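Side-chain contacts in melanin biosynthesis protein TyrA, putative (Shewanella oneidensis, PDB 2IIZ), which binds heme b and is probably a peroxidase of the dye-decolorizing (DyP-type) family: residues A[44-47]-A[48-52]; A[158-161]-A[162-165]. All coordinates share one frame; numbering follows the deposited sequence.

Interaction 1 of 2, residues A[44-47]-A[48-52]; sequences VAQY and IYELT
Leu-51 lays one methyl over the ring of Tyr-47, one helical turn earlier, in a CH-pi contact: CD1 stands 3.7 Å from the ring centroid and only 14° off the ring normal, almost over the middle. The tyrosine reaches this place because its CG is anti to the backbone N (chi1 174°), which swings the ring along the helix toward the later turn. The second methyl, Leu-51 CD2, lies 3.9 Å from Tyr-47 CE1, nearer the rim, so the branched leucine end meets the flat ring with both carbons. Were Tyr-47 replaced by an alanine, the Leu-51 methyls would probably lose the aromatic face they rest on, and a gap would open beside Glu-121 and Met-125 of helix 112-125. A smaller apolar contact, Val-44 CG1 to Ile-48 CD1 at 3.9 Å, lies on the buried side, where both beta-branched residues also touch Val-64 of strand 61-67.

Polar side chains meet on a more open flank. The extended chain of Gln-46 passes Glu-50, with amide and carboxylate planes 11° apart, and a water joins them: it donates to Glu-50 OE1 at 2.9 Å and takes a weak bond from Gln-46 NE2. Long polar residues suit this flank, since they can share a water while the Glu-50 carboxylate passes the Gln-46 CG methylene.

Beneath the side chains run four backbone bonds of i to i+4 spacing. Glu-50 N to Gln-46 O, 2.9 Å, is nearly straight, whereas Leu-51 N to Tyr-47 O is more bent. Together these features mark an amphipathic alpha-helix, here helix 34-54 in the N-terminal part of a DyP-type peroxidase, packed against strand 61-67 of the antiparallel sheet and against helices 112-125 and 304-308.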
loop_
_atom_site.group_PDB
_atom_site.type_symbol
_atom_site.label_atom_id
_atom_site.label_comp_id
_atom_site.label_asym_id
_atom_site.label_seq_id
_atom_site.Cartn_x
_atom_site.Cartn_y
_atom_site.Cartn_z
ATOM N N VAL A 44 9.086 8.060 21.015
ATOM C CA VAL A 44 8.714 7.269 19.840
ATOM C C VAL A 44 9.336 5.886 19.892
ATOM O O VAL A 44 8.665 4.882 19.632
ATOM C CB VAL A 44 9.114 7.973 18.522
ATOM C CG1 VAL A 44 8.933 7.050 17.334
ATOM C CG2 VAL A 44 8.277 9.247 18.323
ATOM N N ALA A 45 10.616 5.845 20.229
ATOM C CA ALA A 45 11.330 4.582 20.411
ATOM C C ALA A 45 10.649 3.689 21.451
ATOM O O ALA A 45 10.482 2.486 21.266
ATOM C CB ALA A 45 12.746 4.869 20.839
ATOM N N GLN A 46 10.263 4.306 22.550
ATOM C CA GLN A 46 9.609 3.616 23.644
ATOM C C GLN A 46 8.268 3.052 23.221
ATOM O O GLN A 46 7.963 1.894 23.485
ATOM C CB GLN A 46 9.375 4.613 24.757
ATOM C CG GLN A 46 8.843 4.026 26.043
ATOM C CD GLN A 46 8.591 5.110 27.058
ATOM O OE1 GLN A 46 9.232 5.151 28.108
ATOM N NE2 GLN A 46 7.645 6.012 26.745
ATOM N N TYR A 47 7.472 3.895 22.570
ATOM C CA TYR A 47 6.141 3.541 22.097
ATOM C C TYR A 47 6.237 2.327 21.190
ATOM O O TYR A 47 5.525 1.351 21.391
ATOM C CB TYR A 47 5.564 4.762 21.375
ATOM C CG TYR A 47 4.246 4.625 20.653
ATOM C CD1 TYR A 47 3.079 4.263 21.316
ATOM C CD2 TYR A 47 4.169 4.892 19.281
ATOM C CE1 TYR A 47 1.864 4.155 20.611
ATOM C CE2 TYR A 47 2.983 4.788 18.581
ATOM C CZ TYR A 47 1.834 4.422 19.235
ATOM O OH TYR A 47 0.673 4.334 18.485
ATOM N N ILE A 48 7.134 2.398 20.210
ATOM C CA ILE A 48 7.383 1.291 19.286
ATOM C C ILE A 48 7.719 -0.030 19.987
ATOM O O ILE A 48 7.320 -1.115 19.538
ATOM C CB ILE A 48 8.515 1.647 18.285
ATOM C CG1 ILE A 48 8.003 2.679 17.287
ATOM C CG2 ILE A 48 8.983 0.404 17.513
ATOM C CD1 ILE A 48 9.064 3.233 16.328
ATOM N N TYR A 49 8.457 0.071 21.082
ATOM C CA TYR A 49 8.818 -1.093 21.902
ATOM C C TYR A 49 7.581 -1.631 22.583
ATOM O O TYR A 49 7.232 -2.794 22.440
ATOM C CB TYR A 49 9.849 -0.647 22.938
ATOM C CG TYR A 49 10.533 -1.705 23.755
ATOM C CD1 TYR A 49 9.987 -2.155 24.952
ATOM C CD2 TYR A 49 11.752 -2.243 23.343
ATOM C CE1 TYR A 49 10.640 -3.134 25.721
ATOM C CE2 TYR A 49 12.413 -3.218 24.100
ATOM C CZ TYR A 49 11.854 -3.657 25.282
ATOM O OH TYR A 49 12.520 -4.619 26.009
ATOM N N GLU A 50 6.915 -0.760 23.323
ATOM C CA GLU A 50 5.683 -1.091 24.036
ATOM C C GLU A 50 4.609 -1.756 23.146
ATOM O O GLU A 50 3.817 -2.582 23.629
ATOM C CB GLU A 50 5.128 0.189 24.688
ATOM C CG GLU A 50 6.025 0.698 25.849
ATOM C CD GLU A 50 5.606 2.052 26.439
ATOM O OE1 GLU A 50 4.875 2.832 25.781
ATOM O OE2 GLU A 50 6.021 2.335 27.586
ATOM N N LEU A 51 4.592 -1.392 21.861
ATOM C CA LEU A 51 3.592 -1.886 20.896
ATOM C C LEU A 51 3.782 -3.350 20.501
ATOM O O LEU A 51 2.836 -3.999 20.001
ATOM C CB LEU A 51 3.617 -1.029 19.622
ATOM C CG LEU A 51 3.047 0.381 19.735
ATOM C CD1 LEU A 51 3.322 1.142 18.475
ATOM C CD2 LEU A 51 1.576 0.319 19.971
ATOM N N THR A 52 4.997 -3.852 20.718
ATOM C CA THR A 52 5.291 -5.262 20.543
ATOM C C THR A 52 4.365 -6.112 21.431
ATOM O O THR A 52 3.721 -7.058 20.964
ATOM C CB THR A 52 6.796 -5.537 20.790
ATOM O OG1 THR A 52 7.553 -4.955 19.705
ATOM C CG2 THR A 52 7.087 -7.036 20.796
HETATM O O HOH W 1 4.993 5.722 25.561
#

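Interaction 2 of 2, residues A[158-161]-A[162-165]; sequences KGRH and RQEV
His-161 carries its ring toward Val-165, one turn further along helix 160-166. Its CB lies 3.2 Å from Arg-162 N, a closeness imposed by the chain, and CG still has that nitrogen nearby. With CG anti to the backbone N (chi1 -161°) and beside its own carbonyl carbon, the imidazole comes close to Val-165. ND1 passes Glu-164 CB at 4.1 Å. CD2 meets Val-165 CG2 at 3.7 Å, CE1 stays farther from Val-165 CG2 at 4.2 Å, and NE2, at the tip, has the same methyl at 3.6 Å. That methyl sits over the ring face, 3.9 Å from the centroid and 29° off the normal, a CH-pi contact displaced toward the CD2 and NE2 side. Beyond the segments, NE2 is hydrogen-bonded to Glu-240 OE1 on strand 238-249, which fixes the rotation of the ring above the valine. Histidine suits the place because one flat group offers a face to an apolar neighbour and a nitrogen to a carboxylate.

On another flank the guanidinium of Arg-160 stacks on the side-chain amide of Gln-163, their planes 11° apart, with Gln-163 CG over the guanidinium face.

The backbone turns into the helix here. Gly-159 adopts a positive phi, which a residue without a CB takes most easily, and its O accepts from Arg-162 N at 3.2 Å. Regular spacing follows with Val-165 N to His-161 O at 2.9 Å. The end of buried Arg-162 finds oxygens elsewhere, chiefly Cys-15 O, and the ammonium of Lys-158 bonds the O of Thr-154, itself a heme-binding residue, and of Asn-156.

The charged ends of Lys-158 and Arg-162 thus turn to backbone oxygens outside this turn, whereas the Arg-160 guanidinium lies flat on a neighbour; the Glu-240 carboxylate would tend to favour a protonated His-161.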
loop_
_atom_site.group_PDB
_atom_site.type_symbol
_atom_site.label_atom_id
_atom_site.label_comp_id
_atom_site.label_asym_id
_atom_site.label_seq_id
_atom_site.Cartn_x
_atom_site.Cartn_y
_atom_site.Cartn_z
ATOM N N LYS A 158 20.068 -17.319 12.105
ATOM C CA LYS A 158 18.885 -17.910 12.704
ATOM C C LYS A 158 18.977 -17.836 14.216
ATOM O O LYS A 158 20.060 -17.818 14.780
ATOM C CB LYS A 158 18.741 -19.361 12.240
ATOM C CG LYS A 158 18.671 -19.556 10.700
ATOM C CD LYS A 158 17.299 -19.204 10.123
ATOM C CE LYS A 158 17.147 -19.664 8.649
ATOM N NZ LYS A 158 17.278 -18.563 7.634
ATOM N N GLY A 159 17.828 -17.791 14.871
ATOM C CA GLY A 159 17.780 -17.726 16.323
ATOM C C GLY A 159 18.754 -16.711 16.897
ATOM O O GLY A 159 18.790 -15.557 16.484
ATOM N N ARG A 160 19.547 -17.156 17.852
ATOM C CA ARG A 160 20.446 -16.276 18.586
ATOM C C ARG A 160 21.608 -15.783 17.760
ATOM O O ARG A 160 22.218 -14.777 18.109
ATOM C CB ARG A 160 20.993 -16.984 19.839
ATOM C CG ARG A 160 20.084 -16.825 21.040
ATOM C CD ARG A 160 20.223 -15.429 21.639
ATOM N NE ARG A 160 18.948 -14.723 21.718
ATOM C CZ ARG A 160 18.804 -13.469 22.147
ATOM N NH1 ARG A 160 19.862 -12.761 22.546
ATOM N NH2 ARG A 160 17.591 -12.913 22.179
ATOM N N HIS A 161 21.926 -16.481 16.675
ATOM C CA HIS A 161 22.948 -15.987 15.755
ATOM C C HIS A 161 22.582 -14.615 15.199
ATOM O O HIS A 161 23.456 -13.793 14.976
ATOM C CB HIS A 161 23.206 -16.966 14.612
ATOM C CG HIS A 161 24.518 -16.742 13.931
ATOM N ND1 HIS A 161 25.720 -16.789 14.611
ATOM C CD2 HIS A 161 24.820 -16.467 12.639
ATOM C CE1 HIS A 161 26.707 -16.550 13.764
ATOM N NE2 HIS A 161 26.189 -16.353 12.561
ATOM N N ARG A 162 21.293 -14.367 14.975
ATOM C CA ARG A 162 20.817 -13.045 14.531
ATOM C C ARG A 162 21.347 -11.930 15.420
ATOM O O ARG A 162 21.862 -10.928 14.946
ATOM C CB ARG A 162 19.299 -12.972 14.576
ATOM C CG ARG A 162 18.601 -14.012 13.731
ATOM C CD ARG A 162 17.127 -14.081 14.075
ATOM N NE ARG A 162 16.355 -13.099 13.332
ATOM C CZ ARG A 162 15.985 -13.234 12.058
ATOM N NH1 ARG A 162 16.315 -14.316 11.355
ATOM N NH2 ARG A 162 15.276 -12.274 11.473
ATOM N N GLN A 163 21.217 -12.110 16.721
ATOM C CA GLN A 163 21.686 -11.095 17.642
ATOM C C GLN A 163 23.209 -10.922 17.475
ATOM O O GLN A 163 23.716 -9.804 17.371
ATOM C CB GLN A 163 21.269 -11.444 19.083
ATOM C CG GLN A 163 19.810 -11.018 19.452
ATOM C CD GLN A 163 18.720 -11.819 18.721
ATOM O OE1 GLN A 163 18.987 -12.893 18.189
ATOM N NE2 GLN A 163 17.487 -11.290 18.701
ATOM N N GLU A 164 23.915 -12.046 17.437
ATOM C CA GLU A 164 25.375 -12.089 17.269
ATOM C C GLU A 164 25.833 -11.280 16.039
ATOM O O GLU A 164 26.818 -10.536 16.094
ATOM C CB GLU A 164 25.814 -13.555 17.130
ATOM C CG GLU A 164 27.312 -13.814 17.269
ATOM C CD GLU A 164 27.760 -14.021 18.696
ATOM O OE1 GLU A 164 26.893 -14.123 19.596
ATOM O OE2 GLU A 164 28.992 -14.080 18.912
ATOM N N VAL A 165 25.108 -11.431 14.934
ATOM C CA VAL A 165 25.462 -10.762 13.671
ATOM C C VAL A 165 25.038 -9.300 13.683
ATOM O O VAL A 165 25.797 -8.438 13.271
ATOM C CB VAL A 165 24.821 -11.466 12.452
ATOM C CG1 VAL A 165 25.021 -10.653 11.159
ATOM C CG2 VAL A 165 25.409 -12.844 12.279
#

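Overall arrangement
Interactions 1 and 2 are both local contacts along a helix, but they belong to different helices, 34-54 in the N-terminal and 160-166 in the C-terminal region of the DyP-type family, with about 10 Å between nearest atoms, so they do not meet. Interaction 1 lies inside a long helix, away from the heme; its buried side is aliphatic, and its exposed side is polar and joined by water. Interaction 2 is at the start of a short helix, closer to the heme, and half its residues are exposed; its buried members include an arginine held by outside oxygens. A methyl over an aromatic face recurs in both, on tyrosine and on histidine, and the histidine is in addition tied to strand 238-249 by a hydrogen bond.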